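Local atomic coordinates of imelysin (Bacteroides ovatus ATCC 8483, PDB entry 3OYV), a protein that is an imelysin-like protein, probably of the outer membrane and metal-binding, implicated in bacterial iron uptake, whose precise function is not established. Residues A[347-352]-A[356-361]; A[14-19]-A[266-271]; A[118-123]-A[273-278]. All coordinates share one frame; numbering follows the deposited sequence. Where two conformers were deposited one is given.

All three contacts are mainly buried, though at different distances from the chain's centre: contact 3 is centred about 11 Å from it, contacts 1 and 2 about 20 and 25 Å, and contact 1 reaches the surface at Glu356. Helix 265-283 serves both contact 2 and contact 3, each bringing a distant loop onto it. Contact 1 joins them: Arg358 reaches the carbonyl of Ile14, and Glu348 bonds Ser118. Their chemistry differs accordingly. Near the chain terminus, contact 1 is ruled by an arginine and backbone carbonyls; contact 2 is a single pair of aromatic rings; contact 3 combines aromatic and aliphatic packing with polar groups whose hydrogen-bond partners lie in neighbouring parts of the chain.

Contact 1: residues A[347-352]-A[356-361]; sequences LEFLLY and EPRKVQ. With GOL (glycerol), chain E.
Tyr352, the first residue beyond helix 343-351, faces Pro357 as an antiparallel non-hydrogen-bonded pair with CA atoms 4.4 Å apart, and just past it Arg358 N donates to Leu351 O at 2.9 Å. Proline suits its place, since this position asks for no N-H. The side chain of Arg358 then turns back along the helix end: fully extended from CG to NE, it lays its guanidinium edge against Phe349 O, which lies in the guanidinium plane and receives both NE and NH2, each 2.9 Å from that oxygen. The third nitrogen, NH1, bonds Ile14 O. A glycerol, probably from the crystallisation liquor, lies alongside: its O3 accepts from Arg358 NH2 at 3.1 Å, its O1 donates to Tyr352 O at 2.7 Å, and its C1 rests over one face of the Phe349 ring. A leucine in place of Arg358 would probably leave the carbonyls of Phe349 and Ile14 without these donors, and with them the link to the N-terminal loop would go. This is a small beta hairpin following directly on a helix, in which the arginine just after the second strand reaches back to a carbonyl in the helix's last turn.

Contact 2: residues A[14-19]-A[266-271]; sequences IDYTPE and SAFETA
A T-shaped aromatic pair, Tyr16 with Phe268, joins the loop leading into helix 21-47 to helix 265-283, two parts of the chain some 250 residues apart. The backbones stay well separated, the nearest CA atoms, those of Tyr16 and Phe268, being 10.8 Å apart; both side chains leave the backbone toward the other segment, and their rings meet between. The phenylalanine supplies the edge and the tyrosine the face. Phe268 CE2 stands above the middle of the Tyr16 ring, while Phe268 CZ meets Tyr16 CD1 at 4.0 Å near the ring's rim. With the planes 82° apart and the centroids 5.5 Å from each other, weakly positive ring hydrogens of Phe268 are directed at the electron-rich face of Tyr16.

Tyr16 holds CG opposite its backbone N (chi1 179°), which carries the ring out from the loop. Tyrosine suits the loop side because it offers an apolar face to the helix and a hydroxyl for a polar partner: its OH is hydrogen-bonded to His25 NE2, and Trp24 makes a further edge-to-face pair with its ring. Phenylalanine, lacking a polar group, suits the helix side, where Leu259 and Leu351 pack against it. The contact is thus a T-shaped pair, part of a small aromatic cluster with Trp24, where the N-terminal loop meets helix 265-283 and is joined to it by ring packing.

Contact 3: residues A[118-123]-A[273-278]; sequences SWHSRD and DAWITA
One face of the His120 imidazole receives two neighbours from helix 265-283, an aliphatic tip and an indole edge. Ile276 CD1 sits above that face, toward its rim, 3.6 Å from His120 ND1, making a CH-pi contact; a chi2 of -74° bends the methyl over the ring. On the same side, Trp275 directs the edge of its six-membered ring at the histidine in an offset edge-to-face pair, the planes 74° apart and Trp275 CZ3 3.9 Å from His120 CD2. The same CZ3 also meets Ser118 OG at 3.5 Å, so the end of the indole is touched by a hydroxyl and an imidazole together. Histidine fits because its ring can pack while its NE2 is hydrogen-bonded to Glu283; tryptophan, because it is long enough to reach the loop from the helix and its NE1 still finds Phe344 O. Serine is small enough to lie beside the indole while its OG bonds Glu348 OE2. Glu348 fits the final glutamate of the family's GxHxxE motif, a probable metal-binding element at the start of helix 343-351, and this mixed aromatic and polar packing is consistent with a second shell around that site.

Contact 1: residues A[347-352]-A[356-361]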
loop_
_atom_site.group_PDB
_atom_site.type_symbol
_atom_site.label_atom_id
_atom_site.label_comp_id
_atom_site.label_asym_id
_atom_site.label_seq_id
_atom_site.Cartn_x
_atom_site.Cartn_y
_atom_site.Cartn_z
ATOM N N LEU A 347 -1.695 -13.565 -0.847
ATOM C CA LEU A 347 -0.798 -14.180 0.129
ATOM C C LEU A 347 -1.353 -14.085 1.527
ATOM O O LEU A 347 -1.241 -15.024 2.290
ATOM C CB LEU A 347 0.564 -13.553 0.021
ATOM C CG LEU A 347 1.706 -14.309 0.647
ATOM C CD1 LEU A 347 1.713 -15.802 0.304
ATOM C CD2 LEU A 347 3.032 -13.608 0.183
ATOM N N GLU A 348 -1.959 -12.943 1.837
ATOM C CA GLU A 348 -2.607 -12.789 3.134
ATOM C C GLU A 348 -3.657 -13.893 3.387
ATOM O O GLU A 348 -3.709 -14.497 4.467
ATOM C CB GLU A 348 -3.260 -11.388 3.216
ATOM C CG GLU A 348 -3.743 -10.967 4.596
ATOM C CD GLU A 348 -4.689 -9.765 4.528
ATOM O OE1 GLU A 348 -5.060 -9.349 3.421
ATOM O OE2 GLU A 348 -5.089 -9.300 5.612
ATOM N N PHE A 349 -4.493 -14.129 2.373
ATOM C CA PHE A 349 -5.528 -15.189 2.456
ATOM C C PHE A 349 -4.909 -16.554 2.764
ATOM O O PHE A 349 -5.458 -17.341 3.522
ATOM C CB PHE A 349 -6.253 -15.224 1.110
ATOM C CG PHE A 349 -7.332 -16.278 0.979
ATOM C CD1 PHE A 349 -7.027 -17.580 0.659
ATOM C CD2 PHE A 349 -8.662 -15.926 1.031
ATOM C CE1 PHE A 349 -8.033 -18.514 0.523
ATOM C CE2 PHE A 349 -9.663 -16.868 0.860
ATOM C CZ PHE A 349 -9.340 -18.153 0.630
ATOM N N LEU A 350 -3.771 -16.809 2.138
ATOM C CA LEU A 350 -3.046 -18.079 2.246
ATOM C C LEU A 350 -2.307 -18.256 3.559
ATOM O O LEU A 350 -1.982 -19.387 3.931
ATOM C CB LEU A 350 -2.103 -18.230 1.040
ATOM C CG LEU A 350 -2.762 -18.370 -0.351
ATOM C CD1 LEU A 350 -1.708 -18.227 -1.476
ATOM C CD2 LEU A 350 -3.588 -19.678 -0.472
ATOM N N LEU A 351 -2.068 -17.146 4.276
ATOM C CA LEU A 351 -1.299 -17.153 5.505
ATOM C C LEU A 351 -2.117 -16.990 6.789
ATOM O O LEU A 351 -1.666 -17.404 7.853
ATOM C CB LEU A 351 -0.209 -16.070 5.471
ATOM C CG LEU A 351 0.923 -16.293 4.486
ATOM C CD1 LEU A 351 1.852 -15.072 4.489
ATOM C CD2 LEU A 351 1.692 -17.592 4.824
ATOM N N TYR A 352 -3.269 -16.323 6.686
ATOM C CA TYR A 352 -4.074 -15.933 7.825
ATOM C C TYR A 352 -5.504 -16.441 7.739
ATOM O O TYR A 352 -6.043 -16.602 6.633
ATOM C CB TYR A 352 -4.171 -14.422 7.884
ATOM C CG TYR A 352 -2.929 -13.667 8.269
ATOM C CD1 TYR A 352 -2.655 -13.373 9.585
ATOM C CD2 TYR A 352 -2.070 -13.165 7.284
ATOM C CE1 TYR A 352 -1.546 -12.600 9.922
ATOM C CE2 TYR A 352 -0.956 -12.429 7.615
ATOM C CZ TYR A 352 -0.712 -12.125 8.931
ATOM O OH TYR A 352 0.385 -11.349 9.216
ATOM N N GLU A 356 -5.543 -14.374 12.704
ATOM C CA GLU A 356 -4.409 -15.122 13.276
ATOM C C GLU A 356 -3.711 -15.907 12.174
ATOM O O GLU A 356 -4.333 -16.228 11.161
ATOM C CB GLU A 356 -4.877 -16.092 14.376
ATOM C CG GLU A 356 -5.503 -15.425 15.618
ATOM C CD GLU A 356 -4.503 -14.614 16.478
ATOM O OE1 GLU A 356 -3.280 -14.556 16.174
ATOM O OE2 GLU A 356 -4.958 -14.012 17.486
ATOM N N PRO A 357 -2.422 -16.230 12.373
ATOM C CA PRO A 357 -1.766 -17.116 11.429
ATOM C C PRO A 357 -2.521 -18.426 11.310
ATOM O O PRO A 357 -3.042 -18.947 12.318
ATOM C CB PRO A 357 -0.384 -17.352 12.064
ATOM C CG PRO A 357 -0.111 -16.087 12.805
ATOM C CD PRO A 357 -1.475 -15.703 13.368
ATOM N N ARG A 358 -2.556 -18.981 10.099
ATOM C CA ARG A 358 -3.116 -20.311 9.927
ATOM C C ARG A 358 -2.282 -21.358 10.653
ATOM O O ARG A 358 -1.082 -21.176 10.896
ATOM C CB ARG A 358 -3.216 -20.660 8.469
ATOM C CG ARG A 358 -4.283 -19.869 7.781
ATOM C CD ARG A 358 -4.299 -20.200 6.316
ATOM N NE ARG A 358 -5.312 -19.524 5.494
ATOM C CZ ARG A 358 -6.558 -19.958 5.291
ATOM N NH1 ARG A 358 -7.075 -20.971 5.997
ATOM N NH2 ARG A 358 -7.316 -19.341 4.404
ATOM N N LYS A 359 -2.943 -22.470 10.947
ATOM C CA LYS A 359 -2.314 -23.613 11.594
ATOM C C LYS A 359 -2.434 -24.833 10.702
ATOM O O LYS A 359 -3.343 -24.948 9.866
ATOM C CB LYS A 359 -2.975 -23.908 12.953
ATOM C CG LYS A 359 -2.865 -22.774 13.939
ATOM C CD LYS A 359 -3.537 -23.143 15.221
ATOM C CE LYS A 359 -3.414 -22.033 16.247
ATOM N NZ LYS A 359 -4.024 -22.426 17.555
ATOM N N VAL A 360 -1.493 -25.744 10.891
ATOM C CA VAL A 360 -1.558 -27.039 10.250
ATOM C C VAL A 360 -2.523 -27.934 11.071
ATOM O O VAL A 360 -2.854 -27.656 12.234
ATOM C CB VAL A 360 -0.144 -27.656 10.082
ATOM C CG1 VAL A 360 0.820 -26.657 9.349
ATOM C CG2 VAL A 360 0.420 -28.088 11.419
ATOM N N GLN A 361 -2.979 -28.995 10.442
ATOM C CA GLN A 361 -3.996 -29.869 11.036
ATOM C C GLN A 361 -3.418 -30.645 12.218
ATOM O O GLN A 361 -2.212 -30.886 12.329
ATOM C CB GLN A 361 -4.487 -30.872 9.979
ATOM C CG GLN A 361 -5.978 -30.915 9.743
ATOM C CD GLN A 361 -6.337 -32.047 8.788
ATOM O OE1 GLN A 361 -5.652 -33.078 8.747
ATOM N NE2 GLN A 361 -7.399 -31.856 8.011
ATOM O OXT GLN A 361 -4.162 -31.088 13.103
HETATM C C1 GOL E . -9.093 -16.341 4.241
HETATM O O1 GOL E . -8.562 -16.411 5.555
HETATM C C2 GOL E . -10.593 -16.719 4.195
HETATM O O2 GOL E . -11.343 -15.794 5.013
HETATM C C3 GOL E . -10.911 -18.123 4.774
HETATM O O3 GOL E . -10.429 -19.255 4.027
#

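Contact 2: residues A[14-19]-A[266-271]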
loop_
_atom_site.group_PDB
_atom_site.type_symbol
_atom_site.label_atom_id
_atom_site.label_comp_id
_atom_site.label_asym_id
_atom_site.label_seq_id
_atom_site.Cartn_x
_atom_site.Cartn_y
_atom_site.Cartn_z
ATOM N N ILE A 14 -11.510 -22.117 3.561
ATOM C CA ILE A 14 -10.710 -23.318 3.355
ATOM C C ILE A 14 -9.657 -23.371 4.448
ATOM O O ILE A 14 -9.188 -22.325 4.894
ATOM C CB ILE A 14 -10.119 -23.325 1.942
ATOM C CG1 ILE A 14 -9.398 -24.634 1.672
ATOM C CG2 ILE A 14 -9.189 -22.089 1.724
ATOM C CD1 ILE A 14 -9.040 -24.823 0.181
ATOM N N ASP A 15 -9.307 -24.564 4.902
ATOM C CA ASP A 15 -8.198 -24.747 5.814
ATOM C C ASP A 15 -7.112 -25.582 5.149
ATOM O O ASP A 15 -7.393 -26.377 4.248
ATOM C CB ASP A 15 -8.657 -25.431 7.098
ATOM C CG ASP A 15 -9.702 -24.627 7.851
ATOM O OD1 ASP A 15 -9.438 -23.445 8.133
ATOM O OD2 ASP A 15 -10.776 -25.187 8.173
ATOM N N TYR A 16 -5.893 -25.385 5.621
ATOM C CA TYR A 16 -4.750 -26.162 5.175
ATOM C C TYR A 16 -4.893 -27.596 5.663
ATOM O O TYR A 16 -5.134 -27.838 6.865
ATOM C CB TYR A 16 -3.497 -25.507 5.740
ATOM C CG TYR A 16 -2.182 -26.163 5.412
ATOM C CD1 TYR A 16 -1.471 -25.819 4.256
ATOM C CD2 TYR A 16 -1.620 -27.095 6.266
ATOM C CE1 TYR A 16 -0.242 -26.386 3.983
ATOM C CE2 TYR A 16 -0.399 -27.684 5.987
ATOM C CZ TYR A 16 0.294 -27.332 4.831
ATOM O OH TYR A 16 1.510 -27.932 4.591
ATOM N N THR A 17 -4.751 -28.544 4.740
ATOM C CA THR A 17 -4.860 -29.963 5.079
ATOM C C THR A 17 -3.750 -30.734 4.373
ATOM O O THR A 17 -3.180 -30.244 3.410
ATOM C CB THR A 17 -6.188 -30.555 4.579
ATOM O OG1 THR A 17 -6.168 -30.614 3.134
ATOM C CG2 THR A 17 -7.437 -29.735 5.102
ATOM N N PRO A 18 -3.507 -31.998 4.780
ATOM C CA PRO A 18 -2.552 -32.799 4.011
ATOM C C PRO A 18 -2.931 -32.916 2.531
ATOM O O PRO A 18 -2.067 -32.969 1.663
ATOM C CB PRO A 18 -2.623 -34.177 4.685
ATOM C CG PRO A 18 -3.014 -33.836 6.110
ATOM C CD PRO A 18 -3.982 -32.695 5.997
ATOM N N GLU A 19 -4.220 -32.942 2.243
ATOM C CA GLU A 19 -4.682 -33.186 0.889
ATOM C C GLU A 19 -4.536 -31.958 -0.004
ATOM O O GLU A 19 -4.379 -32.108 -1.208
ATOM C CB GLU A 19 -6.132 -33.656 0.923
ATOM C CG GLU A 19 -6.286 -35.101 1.372
ATOM C CD GLU A 19 -6.105 -35.282 2.880
ATOM O OE1 GLU A 19 -6.380 -34.318 3.664
ATOM O OE2 GLU A 19 -5.693 -36.408 3.269
ATOM N N SER A 266 4.755 -22.782 13.423
ATOM C CA SER A 266 5.812 -21.790 13.576
ATOM C C SER A 266 6.181 -21.180 12.233
ATOM O O SER A 266 6.435 -19.986 12.136
ATOM C CB SER A 266 7.045 -22.422 14.207
ATOM O OG SER A 266 6.773 -22.815 15.535
ATOM N N ALA A 267 6.237 -22.004 11.194
ATOM C CA ALA A 267 6.542 -21.521 9.850
ATOM C C ALA A 267 5.472 -20.573 9.303
ATOM O O ALA A 267 5.800 -19.583 8.638
ATOM C CB ALA A 267 6.786 -22.654 8.885
ATOM N N PHE A 268 4.216 -20.870 9.589
ATOM C CA PHE A 268 3.130 -19.951 9.233
ATOM C C PHE A 268 3.327 -18.615 9.942
ATOM O O PHE A 268 3.180 -17.561 9.358
ATOM C CB PHE A 268 1.762 -20.571 9.531
ATOM C CG PHE A 268 1.124 -21.272 8.342
ATOM C CD1 PHE A 268 0.599 -20.557 7.285
ATOM C CD2 PHE A 268 1.022 -22.650 8.314
ATOM C CE1 PHE A 268 0.012 -21.194 6.207
ATOM C CE2 PHE A 268 0.429 -23.297 7.244
ATOM C CZ PHE A 268 -0.078 -22.562 6.181
ATOM N N GLU A 269 3.573 -18.681 11.255
ATOM C CA GLU A 269 3.808 -17.455 12.037
ATOM C C GLU A 269 4.955 -16.620 11.459
ATOM O O GLU A 269 4.855 -15.408 11.350
ATOM C CB GLU A 269 4.100 -17.772 13.507
ATOM C CG GLU A 269 2.854 -18.304 14.239
ATOM C CD GLU A 269 3.126 -19.007 15.572
ATOM O OE1 GLU A 269 4.281 -19.009 16.043
ATOM O OE2 GLU A 269 2.154 -19.572 16.144
ATOM N N THR A 270 6.042 -17.284 11.103
ATOM C CA THR A 270 7.193 -16.617 10.518
ATOM C C THR A 270 6.860 -15.939 9.182
ATOM O O THR A 270 7.292 -14.820 8.929
ATOM C CB THR A 270 8.343 -17.636 10.388
ATOM O OG1 THR A 270 8.681 -18.089 11.710
ATOM C CG2 THR A 270 9.574 -17.011 9.717
ATOM N N ALA A 271 6.105 -16.623 8.322
ATOM C CA ALA A 271 5.685 -16.052 7.055
ATOM C C ALA A 271 4.704 -14.887 7.275
ATOM O O ALA A 271 4.829 -13.863 6.604
ATOM C CB ALA A 271 5.092 -17.102 6.129
#

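Contact 3: residues A[118-123]-A[273-278]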
loop_
_atom_site.group_PDB
_atom_site.type_symbol
_atom_site.label_atom_id
_atom_site.label_comp_id
_atom_site.label_asym_id
_atom_site.label_seq_id
_atom_site.Cartn_x
_atom_site.Cartn_y
_atom_site.Cartn_z
ATOM N N SER A 118 -6.036 -10.603 8.341
ATOM C CA SER A 118 -4.992 -10.503 9.353
ATOM C C SER A 118 -5.357 -9.522 10.482
ATOM O O SER A 118 -4.520 -9.173 11.313
ATOM C CB SER A 118 -3.683 -10.073 8.678
ATOM O OG SER A 118 -3.872 -8.898 7.964
ATOM N N TRP A 119 -6.601 -9.035 10.475
ATOM C CA TRP A 119 -7.076 -7.979 11.408
ATOM C C TRP A 119 -6.146 -6.764 11.379
ATOM O O TRP A 119 -5.836 -6.139 12.401
ATOM C CB TRP A 119 -7.229 -8.520 12.828
ATOM C CG TRP A 119 -8.431 -9.362 13.080
ATOM C CD1 TRP A 119 -9.226 -9.955 12.164
ATOM C CD2 TRP A 119 -8.962 -9.706 14.355
ATOM N NE1 TRP A 119 -10.223 -10.651 12.777
ATOM C CE2 TRP A 119 -10.093 -10.503 14.128
ATOM C CE3 TRP A 119 -8.608 -9.383 15.677
ATOM C CZ2 TRP A 119 -10.872 -11.027 15.187
ATOM C CZ3 TRP A 119 -9.405 -9.880 16.732
ATOM C CH2 TRP A 119 -10.521 -10.690 16.471
ATOM N N HIS A 120 -5.675 -6.456 10.190
ATOM C CA HIS A 120 -4.635 -5.450 9.968
ATOM C C HIS A 120 -5.170 -4.151 9.353
ATOM O O HIS A 120 -4.406 -3.233 9.055
ATOM C CB HIS A 120 -3.558 -6.147 9.099
ATOM C CG HIS A 120 -2.463 -5.263 8.617
ATOM N ND1 HIS A 120 -1.514 -4.730 9.463
ATOM C CD2 HIS A 120 -2.136 -4.864 7.373
ATOM C CE1 HIS A 120 -0.675 -3.992 8.753
ATOM N NE2 HIS A 120 -1.018 -4.080 7.474
ATOM N N SER A 121 -6.477 -4.050 9.115
ATOM C CA SER A 121 -7.020 -2.886 8.389
ATOM C C SER A 121 -6.666 -1.556 9.060
ATOM O O SER A 121 -6.268 -0.627 8.384
ATOM C CB SER A 121 -8.553 -2.986 8.175
ATOM O OG SER A 121 -9.278 -2.961 9.370
ATOM N N ARG A 122 -6.856 -1.449 10.378
ATOM C CA ARG A 122 -6.520 -0.197 11.051
ATOM C C ARG A 122 -5.077 0.224 10.766
ATOM O O ARG A 122 -4.807 1.357 10.430
ATOM C CB ARG A 122 -6.732 -0.306 12.565
ATOM C CG ARG A 122 -8.196 -0.275 12.980
ATOM C CD ARG A 122 -8.432 -0.793 14.394
ATOM N NE ARG A 122 -7.680 -0.015 15.388
ATOM C CZ ARG A 122 -6.493 -0.331 15.890
ATOM N NH1 ARG A 122 -5.875 -1.455 15.575
ATOM N NH2 ARG A 122 -5.893 0.508 16.751
ATOM N N ASP A 123 -4.152 -0.713 10.954
ATOM C CA ASP A 123 -2.750 -0.397 10.808
ATOM C C ASP A 123 -2.388 -0.095 9.354
ATOM O O ASP A 123 -1.605 0.801 9.081
ATOM C CB ASP A 123 -1.891 -1.520 11.396
ATOM C CG ASP A 123 -1.902 -1.570 12.915
ATOM O OD1 ASP A 123 -2.294 -0.568 13.547
ATOM O OD2 ASP A 123 -1.488 -2.629 13.448
ATOM N N ASP A 273 4.753 -12.926 9.946
ATOM C CA ASP A 273 5.629 -11.823 10.358
ATOM C C ASP A 273 6.245 -11.126 9.140
ATOM O O ASP A 273 6.308 -9.916 9.093
ATOM C CB ASP A 273 6.799 -12.327 11.244
ATOM C CG ASP A 273 6.376 -12.877 12.605
ATOM O OD1 ASP A 273 5.282 -12.573 13.075
ATOM O OD2 ASP A 273 7.198 -13.603 13.222
ATOM N N ALA A 274 6.724 -11.926 8.192
ATOM C CA ALA A 274 7.308 -11.385 6.995
ATOM C C ALA A 274 6.306 -10.612 6.147
ATOM O O ALA A 274 6.680 -9.619 5.510
ATOM C CB ALA A 274 7.999 -12.498 6.169
ATOM N N TRP A 275 5.053 -11.056 6.149
ATOM C CA TRP A 275 3.993 -10.353 5.407
ATOM C C TRP A 275 3.769 -8.961 6.006
ATOM O O TRP A 275 3.757 -7.963 5.278
ATOM C CB TRP A 275 2.715 -11.213 5.382
ATOM C CG TRP A 275 1.635 -10.633 4.520
ATOM C CD1 TRP A 275 1.478 -10.827 3.183
ATOM C CD2 TRP A 275 0.594 -9.701 4.912
ATOM N NE1 TRP A 275 0.380 -10.124 2.724
ATOM C CE2 TRP A 275 -0.161 -9.414 3.766
ATOM C CE3 TRP A 275 0.181 -9.162 6.138
ATOM C CZ2 TRP A 275 -1.283 -8.585 3.797
ATOM C CZ3 TRP A 275 -0.899 -8.308 6.146
ATOM C CH2 TRP A 275 -1.623 -8.041 5.005
ATOM N N ILE A 276 3.612 -8.878 7.328
ATOM C CA ILE A 276 3.441 -7.570 7.958
ATOM C C ILE A 276 4.637 -6.668 7.657
ATOM O O ILE A 276 4.485 -5.475 7.370
ATOM C CB ILE A 276 3.272 -7.711 9.449
ATOM C CG1 ILE A 276 1.947 -8.430 9.756
ATOM C CG2 ILE A 276 3.324 -6.339 10.141
ATOM C CD1 ILE A 276 0.652 -7.602 9.554
ATOM N N THR A 277 5.826 -7.231 7.771
ATOM C CA THR A 277 7.068 -6.469 7.567
ATOM C C THR A 277 7.100 -5.889 6.164
ATOM O O THR A 277 7.442 -4.707 5.971
ATOM C CB THR A 277 8.288 -7.352 7.871
ATOM O OG1 THR A 277 8.238 -7.693 9.258
ATOM C CG2 THR A 277 9.608 -6.668 7.498
ATOM N N ALA A 278 6.764 -6.706 5.170
ATOM C CA ALA A 278 6.769 -6.272 3.770
ATOM C C ALA A 278 5.621 -5.271 3.484
ATOM O O ALA A 278 5.766 -4.365 2.683
ATOM C CB ALA A 278 6.711 -7.490 2.795
#